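Local coordinates for glycoside hydrolase family protein (Novosphingobium sp. PP1Y, PDB 6Q2F) that probably releases terminal alpha-L-rhamnose from rhamnosylated compounds by hydrolysis, as an alpha-L-rhamnosidase, at residues V820-P828 and W841-W849. Residues are numbered along the deposited sequence; the frame is centred on the assembly and turned at random.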
ATOM      1  N   VAL A 820      14.374  16.921 -16.846  1.00 30.36           N
ATOM      2  CA  VAL A 820      15.571  16.839 -16.020  1.00 34.85           C
ATOM      3  C   VAL A 820      15.902  15.368 -15.840  1.00 33.83           C
ATOM      4  O   VAL A 820      15.103  14.610 -15.270  1.00 32.36           O
ATOM      5  CB  VAL A 820      15.363  17.518 -14.661  1.00 34.33           C
ATOM      6  CG1 VAL A 820      16.630  17.397 -13.799  1.00 30.06           C
ATOM      7  CG2 VAL A 820      14.943  18.954 -14.870  1.00 30.70           C
ATOM      8  N   GLY A 821      17.071  14.969 -16.307  1.00 30.14           N
ATOM      9  CA  GLY A 821      17.496  13.595 -16.151  1.00 30.23           C
ATOM     10  C   GLY A 821      18.586  13.248 -17.129  1.00 32.58           C
ATOM     11  O   GLY A 821      18.820  13.936 -18.121  1.00 35.70           O
ATOM     12  N   LYS A 822      19.248  12.135 -16.850  1.00 41.95           N
ATOM     13  CA  LYS A 822      20.301  11.650 -17.719  1.00 42.55           C
ATOM     14  C   LYS A 822      19.735  10.662 -18.732  1.00 38.31           C
ATOM     15  O   LYS A 822      18.672  10.053 -18.532  1.00 35.89           O
ATOM     16  CB  LYS A 822      21.427  11.023 -16.897  1.00 50.62           C
ATOM     17  CG  LYS A 822      22.253  12.091 -16.177  1.00 57.52           C
ATOM     18  CD  LYS A 822      23.295  11.526 -15.225  1.00 66.24           C
ATOM     19  CE  LYS A 822      24.080  12.664 -14.579  1.00 70.09           C
ATOM     20  NZ  LYS A 822      24.959  12.203 -13.460  1.00 74.83           N
ATOM     21  N   ALA A 823      20.449  10.540 -19.846  1.00 36.79           N
ATOM     22  CA  ALA A 823      19.977   9.731 -20.956  1.00 36.76           C
ATOM     23  C   ALA A 823      19.771   8.282 -20.517  1.00 35.52           C
ATOM     24  O   ALA A 823      20.622   7.717 -19.820  1.00 42.02           O
ATOM     25  CB  ALA A 823      20.978   9.798 -22.115  1.00 35.47           C
ATOM     26  N   PRO A 824      18.673   7.645 -20.918  1.00 37.54           N
ATOM     27  CA  PRO A 824      18.529   6.209 -20.667  1.00 32.95           C
ATOM     28  C   PRO A 824      19.597   5.430 -21.416  1.00 34.07           C
ATOM     29  O   PRO A 824      20.162   5.905 -22.404  1.00 36.74           O
ATOM     30  CB  PRO A 824      17.134   5.901 -21.201  1.00 30.46           C
ATOM     31  CG  PRO A 824      16.975   6.869 -22.311  1.00 35.28           C
ATOM     32  CD  PRO A 824      17.603   8.145 -21.802  1.00 33.08           C
ATOM     33  N   ILE A 825      19.873   4.221 -20.933  1.00 36.97           N
ATOM     34  CA  ILE A 825      20.963   3.427 -21.481  1.00 34.04           C
ATOM     35  C   ILE A 825      20.471   2.279 -22.354  1.00 38.63           C
ATOM     36  O   ILE A 825      21.267   1.728 -23.125  1.00 42.48           O
ATOM     37  CB  ILE A 825      21.880   2.870 -20.373  1.00 47.29           C
ATOM     38  CG1 ILE A 825      21.123   1.880 -19.501  1.00 46.03           C
ATOM     39  CG2 ILE A 825      22.424   4.003 -19.504  1.00 49.75           C
ATOM     40  CD1 ILE A 825      21.961   1.323 -18.381  1.00 48.03           C
ATOM     41  N   ALA A 826      19.198   1.902 -22.264  1.00 35.59           N
ATOM     42  CA  ALA A 826      18.708   0.781 -23.060  1.00 33.75           C
ATOM     43  C   ALA A 826      17.187   0.792 -23.071  1.00 34.42           C
ATOM     44  O   ALA A 826      16.550   1.392 -22.204  1.00 38.13           O
ATOM     45  CB  ALA A 826      19.214  -0.562 -22.516  1.00 30.41           C
ATOM     46  N   THR A 827      16.558   0.058 -24.175  1.00 32.21           N
ATOM     47  CA  THR A 827      15.164  -0.263 -23.919  1.00 32.27           C
ATOM     48  C   THR A 827      15.063  -1.631 -23.252  1.00 32.35           C
ATOM     49  O   THR A 827      15.883  -2.514 -23.519  1.00 32.46           O
ATOM     50  CB  THR A 827      14.340  -0.283 -25.204  1.00 29.83           C
ATOM     51  OG1 THR A 827      13.032  -0.794 -24.913  1.00 31.24           O
ATOM     52  CG2 THR A 827      14.975  -1.190 -26.284  1.00 28.87           C
ATOM     53  N   PRO A 828      14.067  -1.816 -22.380  1.00 35.61           N
ATOM     54  CA  PRO A 828      13.812  -3.153 -21.811  1.00 30.59           C
ATOM     55  C   PRO A 828      12.940  -4.046 -22.680  1.00 32.96           C
ATOM     56  O   PRO A 828      12.742  -5.218 -22.325  1.00 31.04           O
ATOM     57  CB  PRO A 828      13.083  -2.829 -20.504  1.00 29.24           C
ATOM     58  CG  PRO A 828      12.268  -1.635 -20.878  1.00 32.04           C
ATOM     59  CD  PRO A 828      13.186  -0.794 -21.780  1.00 35.94           C
ATOM     60  N   TRP A 841      15.305   4.918 -31.630  1.00 42.97           N
ATOM     61  CA  TRP A 841      15.588   5.057 -30.202  1.00 34.73           C
ATOM     62  C   TRP A 841      16.898   5.804 -29.993  1.00 36.90           C
ATOM     63  O   TRP A 841      16.960   6.766 -29.219  1.00 39.71           O
ATOM     64  CB  TRP A 841      15.642   3.673 -29.546  1.00 35.93           C
ATOM     65  CG  TRP A 841      15.710   3.654 -28.039  1.00 31.32           C
ATOM     66  CD1 TRP A 841      14.670   3.451 -27.185  1.00 31.31           C
ATOM     67  CD2 TRP A 841      16.881   3.815 -27.211  1.00 27.76           C
ATOM     68  NE1 TRP A 841      15.108   3.481 -25.883  1.00 33.25           N
ATOM     69  CE2 TRP A 841      16.460   3.702 -25.868  1.00 31.54           C
ATOM     70  CE3 TRP A 841      18.235   4.029 -27.476  1.00 30.00           C
ATOM     71  CZ2 TRP A 841      17.340   3.807 -24.794  1.00 29.08           C
ATOM     72  CZ3 TRP A 841      19.108   4.135 -26.408  1.00 34.45           C
ATOM     73  CH2 TRP A 841      18.658   4.025 -25.084  1.00 33.74           C
ATOM     74  N   SER A 842      17.950   5.389 -30.708  1.00 37.43           N
ATOM     75  CA  SER A 842      19.252   6.039 -30.584  1.00 47.22           C
ATOM     76  C   SER A 842      19.216   7.479 -31.086  1.00 44.46           C
ATOM     77  O   SER A 842      19.885   8.353 -30.525  1.00 46.33           O
ATOM     78  CB  SER A 842      20.316   5.247 -31.344  1.00 44.50           C
ATOM     79  OG  SER A 842      20.723   4.103 -30.610  1.00 53.06           O
ATOM     80  N   SER A 843      18.468   7.743 -32.158  1.00 41.60           N
ATOM     81  CA  SER A 843      18.390   9.109 -32.667  1.00 46.28           C
ATOM     82  C   SER A 843      17.740  10.025 -31.642  1.00 39.80           C
ATOM     83  O   SER A 843      18.192  11.154 -31.422  1.00 41.71           O
ATOM     84  CB  SER A 843      17.606   9.144 -33.981  1.00 40.33           C
ATOM     85  OG  SER A 843      18.245   8.361 -34.967  1.00 57.31           O
ATOM     86  N   LEU A 844      16.667   9.552 -31.010  1.00 31.21           N
ATOM     87  CA  LEU A 844      15.972  10.371 -30.031  1.00 34.65           C
ATOM     88  C   LEU A 844      16.852  10.617 -28.815  1.00 36.27           C
ATOM     89  O   LEU A 844      16.870  11.727 -28.276  1.00 43.39           O
ATOM     90  CB  LEU A 844      14.650   9.708 -29.633  1.00 33.86           C
ATOM     91  CG  LEU A 844      13.597   9.726 -30.744  1.00 34.41           C
ATOM     92  CD1 LEU A 844      12.355   8.961 -30.323  1.00 36.54           C
ATOM     93  CD2 LEU A 844      13.226  11.156 -31.093  1.00 30.50           C
ATOM     94  N   VAL A 845      17.597   9.598 -28.374  1.00 34.01           N
ATOM     95  CA  VAL A 845      18.520   9.826 -27.268  1.00 36.92           C
ATOM     96  C   VAL A 845      19.561  10.862 -27.669  1.00 38.45           C
ATOM     97  O   VAL A 845      19.846  11.794 -26.911  1.00 39.41           O
ATOM     98  CB  VAL A 845      19.166   8.508 -26.809  1.00 38.00           C
ATOM     99  CG1 VAL A 845      20.318   8.797 -25.857  1.00 36.75           C
ATOM    100  CG2 VAL A 845      18.130   7.634 -26.100  1.00 36.41           C
ATOM    101  N   ALA A 846      20.120  10.742 -28.879  1.00 36.35           N
ATOM    102  CA  ALA A 846      21.123  11.714 -29.309  1.00 39.96           C
ATOM    103  C   ALA A 846      20.538  13.121 -29.389  1.00 37.54           C
ATOM    104  O   ALA A 846      21.234  14.092 -29.101  1.00 40.92           O
ATOM    105  CB  ALA A 846      21.745  11.305 -30.661  1.00 34.37           C
ATOM    106  N   ARG A 847      19.257  13.252 -29.745  1.00 42.47           N
ATOM    107  CA  ARG A 847      18.671  14.586 -29.864  1.00 41.99           C
ATOM    108  C   ARG A 847      18.427  15.212 -28.496  1.00 47.73           C
ATOM    109  O   ARG A 847      18.729  16.394 -28.287  1.00 50.28           O
ATOM    110  CB  ARG A 847      17.366  14.542 -30.666  1.00 39.59           C
ATOM    111  CG  ARG A 847      16.999  15.925 -31.223  1.00 41.80           C
ATOM    112  CD  ARG A 847      15.603  15.987 -31.840  1.00 43.83           C
ATOM    113  NE  ARG A 847      15.240  17.383 -32.076  1.00 42.66           N
ATOM    114  CZ  ARG A 847      14.129  17.788 -32.687  1.00 43.77           C
ATOM    115  NH1 ARG A 847      13.252  16.911 -33.140  1.00 38.88           N
ATOM    116  NH2 ARG A 847      13.900  19.081 -32.854  1.00 47.00           N
ATOM    117  N   LEU A 848      17.879  14.446 -27.552  1.00 41.78           N
ATOM    118  CA  LEU A 848      17.588  15.029 -26.249  1.00 38.03           C
ATOM    119  C   LEU A 848      18.839  15.178 -25.403  1.00 36.73           C
ATOM    120  O   LEU A 848      18.869  16.029 -24.510  1.00 36.37           O
ATOM    121  CB  LEU A 848      16.557  14.196 -25.473  1.00 33.36           C
ATOM    122  CG  LEU A 848      15.164  13.960 -26.032  1.00 39.23           C
ATOM    123  CD1 LEU A 848      14.150  13.699 -24.935  1.00 34.69           C
ATOM    124  CD2 LEU A 848      14.732  15.090 -26.928  1.00 49.82           C
ATOM    125  N   TRP A 849      19.857  14.362 -25.650  1.00 34.67           N
ATOM    126  CA  TRP A 849      21.088  14.372 -24.857  1.00 39.60           C
ATOM    127  C   TRP A 849      22.281  14.520 -25.789  1.00 45.30           C
ATOM    128  O   TRP A 849      23.086  13.593 -25.940  1.00 45.84           O
ATOM    129  CB  TRP A 849      21.197  13.107 -24.005  1.00 38.68           C
ATOM    130  CG  TRP A 849      20.216  13.113 -22.870  1.00 38.78           C
ATOM    131  CD1 TRP A 849      20.374  13.725 -21.668  1.00 36.85           C
ATOM    132  CD2 TRP A 849      18.924  12.496 -22.844  1.00 31.82           C
ATOM    133  NE1 TRP A 849      19.267  13.527 -20.891  1.00 36.94           N
ATOM    134  CE2 TRP A 849      18.358  12.778 -21.588  1.00 32.99           C
ATOM    135  CE3 TRP A 849      18.196  11.729 -23.755  1.00 33.67           C
ATOM    136  CZ2 TRP A 849      17.094  12.319 -21.216  1.00 30.09           C
ATOM    137  CZ3 TRP A 849      16.932  11.277 -23.389  1.00 32.31           C
ATOM    138  CH2 TRP A 849      16.399  11.575 -22.132  1.00 31.84           C
TER
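The indole of W849 packs against the extended backbone of 821-824 and is fixed to it both at its edge and over one face. At the edge, NE1 gives its hydrogen to the carbonyl of G821, with 2.8 Å from NE1 to G821 O, an N-H...O angle of 161° and the acceptor close to the ring plane. Over the face, A823 CA sits 3.6 Å from the centroid of the six-membered ring, 18° off the ring normal, and P824 CD, its ring crosswise to the indole, makes a second CH-pi contact at 3.9 Å from the same centroid. CG of W849 is anti to the carbonyl carbon (chi1 -72°), which carries the indole from the helix end to the loop. A leucine in its place would probably leave G821 O without this donor and A823 and P824 without the flat surface they rest on. One and two turns earlier, V845 and W841 carry on the same helix face. V845 CG1 meets A823 CB at 3.9 Å, and V845 CG2 meets the proline ring at P824 CG, 4.0 Å away. V845 CG2 also lies over a face of the W841 ring, near its rim. P824 and W841 slide past each other in opposite directions, P824 CG 4.0 Å from W841 CZ2 and P824 O against CH2. The 826-827 backbone runs obliquely past the indole, with W841 CZ2 3.5 Å from A826 C, while W841 NE1 hydrogen-bonds to M801 O, outside the two segments. Loop and helix 838-848 both belong to the beta-alpha-beta crossover from strand 818-820 to its parallel neighbour 860-863.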